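Local atomic coordinates of intermedilysin (Streptococcus intermedius, PDB entry 5IMW), a protein that probably lyses host cells by binding cholesterol-containing membranes and inserting into them as an oligomeric pore. Residues I194-V206 / G319-S332. Numbering follows the deposited sequence.
Sequences IANFRQVYYTASV and GSNFSAQSPAVPIS
F322 sits against two consecutive tyrosines, Y201 and Y202, at the corner where the 194-206 segment leaves one sheet for another. Its CA stands almost exactly on the normal of the Y201 ring, 4.0 Å from the centroid, a CH-pi contact over the face. From there the F322 ring carries on nearly parallel to Y201, planes at 9°, but so far slid along that the two rings barely overlap. With CG anti to the backbone N (chi1 -169°), the phenyl is carried past the Y201 rim and on to Y202. The second tyrosine meets it obliquely, with Y202 CE1 3.6 Å from F322 CE2. A328 CB fills in beside both tyrosines, near the plane of the Y201 ring at its edge and 3.6 Å from Y202 CE1. V133, on helix 122-140, also packs against Y202.

On the strand side, I331 CD1 lies 3.6 Å from Q199 O and also touches V200 CG2. Further along, S332 CB lies over one face of the R198 guanidinium, while N196 ND2 lies over the other.

The polar edge has one sound bond and one weak one. Y202 OH accepts the backbone N-H of A328, with A328 N 2.9 Å from Y202 OH, a bond bent to 140° that ties the loop's far end to the tyrosine. At the other end Y201 OH reaches G319 O, in the plane of its ring, through a weak 3.5 Å hydrogen bond; the Q199 amide packs on the same G319 carbonyl.

The whole is an aromatic cluster that packs the loop between helix 310-318 and strand 329-337 against the corner where strands 191-200 and 202-206 part into two antiparallel sheets, next to a classic beta bulge in which I331 and S332 both face S243.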
loop_
_atom_site.group_PDB
_atom_site.type_symbol
_atom_site.label_atom_id
_atom_site.label_comp_id
_atom_site.label_asym_id
_atom_site.label_seq_id
_atom_site.Cartn_x
_atom_site.Cartn_y
_atom_site.Cartn_z
ATOM N N ILE A 194 -6.172 -4.073 3.811
ATOM C CA ILE A 194 -5.115 -4.810 4.493
ATOM C C ILE A 194 -4.011 -3.827 4.857
ATOM O O ILE A 194 -3.702 -2.914 4.085
ATOM C CB ILE A 194 -4.553 -5.959 3.628
ATOM C CG1 ILE A 194 -5.661 -6.951 3.239
ATOM C CG2 ILE A 194 -3.414 -6.665 4.367
ATOM C CD1 ILE A 194 -5.947 -8.021 4.269
ATOM N N ALA A 195 -3.420 -4.014 6.037
ATOM C CA ALA A 195 -2.346 -3.156 6.512
ATOM C C ALA A 195 -1.207 -3.995 7.071
ATOM O O ALA A 195 -1.419 -5.092 7.595
ATOM C CB ALA A 195 -2.840 -2.190 7.591
ATOM N N ASN A 196 0.005 -3.460 6.951
ATOM C CA ASN A 196 1.200 -4.061 7.528
ATOM C C ASN A 196 1.855 -3.056 8.463
ATOM O O ASN A 196 2.128 -1.919 8.064
ATOM C CB ASN A 196 2.194 -4.481 6.445
ATOM C CG ASN A 196 3.464 -5.070 7.023
ATOM O OD1 ASN A 196 3.420 -5.977 7.854
ATOM N ND2 ASN A 196 4.607 -4.544 6.600
ATOM N N PHE A 197 2.107 -3.476 9.698
ATOM C CA PHE A 197 2.829 -2.670 10.671
ATOM C C PHE A 197 4.117 -3.394 11.032
ATOM O O PHE A 197 4.097 -4.600 11.302
ATOM C CB PHE A 197 1.989 -2.418 11.927
ATOM C CG PHE A 197 0.801 -1.521 11.702
ATOM C CD1 PHE A 197 0.930 -0.145 11.792
ATOM C CD2 PHE A 197 -0.447 -2.055 11.419
ATOM C CE1 PHE A 197 -0.157 0.681 11.595
ATOM C CE2 PHE A 197 -1.539 -1.231 11.217
ATOM C CZ PHE A 197 -1.393 0.137 11.305
ATOM N N ARG A 198 5.230 -2.665 11.016
ATOM C CA ARG A 198 6.540 -3.207 11.368
ATOM C C ARG A 198 7.105 -2.382 12.516
ATOM O O ARG A 198 7.521 -1.235 12.315
ATOM C CB ARG A 198 7.484 -3.193 10.167
ATOM C CG ARG A 198 7.093 -4.156 9.064
ATOM C CD ARG A 198 8.284 -4.968 8.596
ATOM N NE ARG A 198 7.879 -6.067 7.722
ATOM C CZ ARG A 198 8.038 -6.101 6.401
ATOM N NH1 ARG A 198 8.612 -5.094 5.755
ATOM N NH2 ARG A 198 7.624 -7.159 5.721
ATOM N N GLN A 199 7.126 -2.966 13.713
ATOM C CA GLN A 199 7.602 -2.293 14.919
ATOM C C GLN A 199 9.024 -2.763 15.211
ATOM O O GLN A 199 9.230 -3.881 15.695
ATOM C CB GLN A 199 6.674 -2.586 16.095
ATOM C CG GLN A 199 5.241 -2.110 15.889
ATOM C CD GLN A 199 4.284 -2.645 16.940
ATOM O OE1 GLN A 199 4.356 -3.812 17.325
ATOM N NE2 GLN A 199 3.377 -1.794 17.403
ATOM N N VAL A 200 9.999 -1.900 14.936
ATOM C CA VAL A 200 11.416 -2.245 15.003
ATOM C C VAL A 200 12.000 -1.659 16.281
ATOM O O VAL A 200 11.922 -0.446 16.511
ATOM C CB VAL A 200 12.174 -1.733 13.769
ATOM C CG1 VAL A 200 13.654 -2.064 13.870
ATOM C CG2 VAL A 200 11.577 -2.323 12.502
ATOM N N TYR A 201 12.598 -2.519 17.107
ATOM C CA TYR A 201 13.304 -2.082 18.308
ATOM C C TYR A 201 14.784 -1.845 18.016
ATOM O O TYR A 201 15.307 -0.752 18.258
ATOM C CB TYR A 201 13.146 -3.119 19.423
ATOM C CG TYR A 201 11.714 -3.501 19.721
ATOM C CD1 TYR A 201 10.689 -2.574 19.614
ATOM C CD2 TYR A 201 11.390 -4.795 20.106
ATOM C CE1 TYR A 201 9.381 -2.922 19.885
ATOM C CE2 TYR A 201 10.087 -5.154 20.379
ATOM C CZ TYR A 201 9.085 -4.214 20.266
ATOM O OH TYR A 201 7.782 -4.565 20.536
ATOM N N TYR A 202 15.469 -2.868 17.509
ATOM C CA TYR A 202 16.870 -2.757 17.132
ATOM C C TYR A 202 17.097 -3.527 15.838
ATOM O O TYR A 202 16.289 -4.372 15.441
ATOM C CB TYR A 202 17.802 -3.270 18.245
ATOM C CG TYR A 202 17.523 -4.684 18.709
ATOM C CD1 TYR A 202 16.554 -4.944 19.668
ATOM C CD2 TYR A 202 18.241 -5.757 18.200
ATOM C CE1 TYR A 202 16.299 -6.233 20.098
ATOM C CE2 TYR A 202 17.994 -7.050 18.625
ATOM C CZ TYR A 202 17.022 -7.282 19.573
ATOM O OH TYR A 202 16.775 -8.567 19.997
ATOM N N THR A 203 18.206 -3.209 15.175
ATOM C CA THR A 203 18.570 -3.827 13.908
ATOM C C THR A 203 20.038 -4.218 13.945
ATOM O O THR A 203 20.889 -3.408 14.328
ATOM C CB THR A 203 18.312 -2.880 12.728
ATOM O OG1 THR A 203 18.047 -1.559 13.213
ATOM C CG2 THR A 203 17.134 -3.361 11.903
ATOM N N ALA A 204 20.328 -5.453 13.546
ATOM C CA ALA A 204 21.694 -5.948 13.444
ATOM C C ALA A 204 22.134 -5.861 11.988
ATOM O O ALA A 204 21.572 -6.543 11.125
ATOM C CB ALA A 204 21.795 -7.385 13.956
ATOM N N SER A 205 23.130 -5.021 11.720
ATOM C CA SER A 205 23.633 -4.792 10.373
ATOM C C SER A 205 25.092 -5.211 10.295
ATOM O O SER A 205 25.878 -4.917 11.200
ATOM C CB SER A 205 23.498 -3.320 9.980
ATOM O OG SER A 205 24.382 -2.514 10.740
ATOM N N VAL A 206 25.455 -5.890 9.207
ATOM C CA VAL A 206 26.807 -6.409 9.032
ATOM C C VAL A 206 27.691 -5.324 8.440
ATOM O O VAL A 206 27.301 -4.626 7.498
ATOM C CB VAL A 206 26.808 -7.665 8.139
ATOM C CG1 VAL A 206 25.842 -8.710 8.677
ATOM C CG2 VAL A 206 26.467 -7.305 6.705
ATOM N N GLY A 319 2.919 -2.376 21.561
ATOM C CA GLY A 319 4.270 -2.703 21.144
ATOM C C GLY A 319 5.118 -1.490 20.820
ATOM O O GLY A 319 6.084 -1.589 20.057
ATOM N N SER A 320 4.775 -0.337 21.397
ATOM C CA SER A 320 5.513 0.891 21.123
ATOM C C SER A 320 6.907 0.893 21.733
ATOM O O SER A 320 7.723 1.744 21.361
ATOM C CB SER A 320 4.734 2.098 21.645
ATOM O OG SER A 320 3.427 2.129 21.105
ATOM N N ASN A 321 7.203 -0.025 22.652
ATOM C CA ASN A 321 8.471 -0.013 23.366
ATOM C C ASN A 321 8.951 -1.434 23.604
ATOM O O ASN A 321 8.153 -2.357 23.795
ATOM C CB ASN A 321 8.347 0.715 24.708
ATOM C CG ASN A 321 8.195 2.210 24.544
ATOM O OD1 ASN A 321 7.155 2.780 24.873
ATOM N ND2 ASN A 321 9.236 2.856 24.029
ATOM N N PHE A 322 10.271 -1.594 23.598
ATOM C CA PHE A 322 10.885 -2.880 23.895
ATOM C C PHE A 322 10.625 -3.241 25.354
ATOM O O PHE A 322 11.076 -2.540 26.268
ATOM C CB PHE A 322 12.384 -2.811 23.604
ATOM C CG PHE A 322 13.087 -4.148 23.612
ATOM C CD1 PHE A 322 12.399 -5.329 23.853
ATOM C CD2 PHE A 322 14.451 -4.213 23.380
ATOM C CE1 PHE A 322 13.058 -6.540 23.859
ATOM C CE2 PHE A 322 15.113 -5.421 23.385
ATOM C CZ PHE A 322 14.415 -6.588 23.625
ATOM N N SER A 323 9.895 -4.338 25.575
ATOM C CA SER A 323 9.551 -4.744 26.933
ATOM C C SER A 323 10.782 -5.144 27.740
ATOM O O SER A 323 10.804 -4.953 28.961
ATOM C CB SER A 323 8.546 -5.898 26.892
ATOM O OG SER A 323 9.108 -7.045 26.278
ATOM N N ALA A 324 11.802 -5.699 27.085
ATOM C CA ALA A 324 13.058 -6.146 27.696
ATOM C C ALA A 324 12.887 -7.456 28.456
ATOM O O ALA A 324 13.780 -7.828 29.226
ATOM C CB ALA A 324 13.661 -5.100 28.640
ATOM N N GLN A 325 11.774 -8.167 28.268
ATOM C CA GLN A 325 11.606 -9.469 28.908
ATOM C C GLN A 325 12.590 -10.497 28.366
ATOM O O GLN A 325 13.033 -11.384 29.105
ATOM C CB GLN A 325 10.179 -9.979 28.703
ATOM C CG GLN A 325 9.077 -9.017 29.135
ATOM C CD GLN A 325 8.870 -8.991 30.635
ATOM O OE1 GLN A 325 9.824 -9.098 31.408
ATOM N NE2 GLN A 325 7.617 -8.859 31.053
ATOM N N SER A 326 12.934 -10.401 27.086
ATOM C CA SER A 326 13.765 -11.387 26.410
ATOM C C SER A 326 14.297 -10.771 25.122
ATOM O O SER A 326 13.964 -9.621 24.810
ATOM C CB SER A 326 12.956 -12.654 26.121
ATOM O OG SER A 326 13.634 -13.815 26.572
ATOM N N PRO A 327 15.121 -11.478 24.356
ATOM C CA PRO A 327 15.581 -10.928 23.079
ATOM C C PRO A 327 14.502 -11.006 22.015
ATOM O O PRO A 327 13.705 -11.946 21.959
ATOM C CB PRO A 327 16.777 -11.815 22.721
ATOM C CG PRO A 327 16.481 -13.106 23.369
ATOM C CD PRO A 327 15.695 -12.810 24.615
ATOM N N ALA A 328 14.492 -9.990 21.162
ATOM C CA ALA A 328 13.433 -9.846 20.181
ATOM C C ALA A 328 13.573 -10.880 19.065
ATOM O O ALA A 328 14.623 -11.501 18.876
ATOM C CB ALA A 328 13.444 -8.433 19.603
ATOM N N VAL A 329 12.482 -11.062 18.328
ATOM C CA VAL A 329 12.408 -12.010 17.216
ATOM C C VAL A 329 12.581 -11.244 15.906
ATOM O O VAL A 329 12.084 -10.114 15.788
ATOM C CB VAL A 329 11.075 -12.779 17.244
ATOM C CG1 VAL A 329 10.983 -13.772 16.093
ATOM C CG2 VAL A 329 10.891 -13.501 18.580
ATOM N N PRO A 330 13.266 -11.800 14.903
ATOM C CA PRO A 330 13.428 -11.078 13.632
ATOM C C PRO A 330 12.125 -11.012 12.851
ATOM O O PRO A 330 11.381 -11.993 12.765
ATOM C CB PRO A 330 14.485 -11.905 12.888
ATOM C CG PRO A 330 14.385 -13.267 13.486
ATOM C CD PRO A 330 14.037 -13.053 14.920
ATOM N N ILE A 331 11.864 -9.851 12.250
ATOM C CA ILE A 331 10.600 -9.642 11.554
ATOM C C ILE A 331 10.886 -9.281 10.107
ATOM O O ILE A 331 10.140 -9.664 9.199
ATOM C CB ILE A 331 9.748 -8.553 12.229
ATOM C CG1 ILE A 331 10.563 -7.271 12.414
ATOM C CG2 ILE A 331 9.210 -9.064 13.557
ATOM C CD1 ILE A 331 9.754 -6.098 12.899
ATOM N N SER A 332 11.972 -8.547 9.877
ATOM C CA SER A 332 12.295 -8.099 8.534
ATOM C C SER A 332 13.803 -8.074 8.352
ATOM O O SER A 332 14.559 -7.904 9.313
ATOM C CB SER A 332 11.708 -6.716 8.246
ATOM O OG SER A 332 12.521 -5.688 8.779
#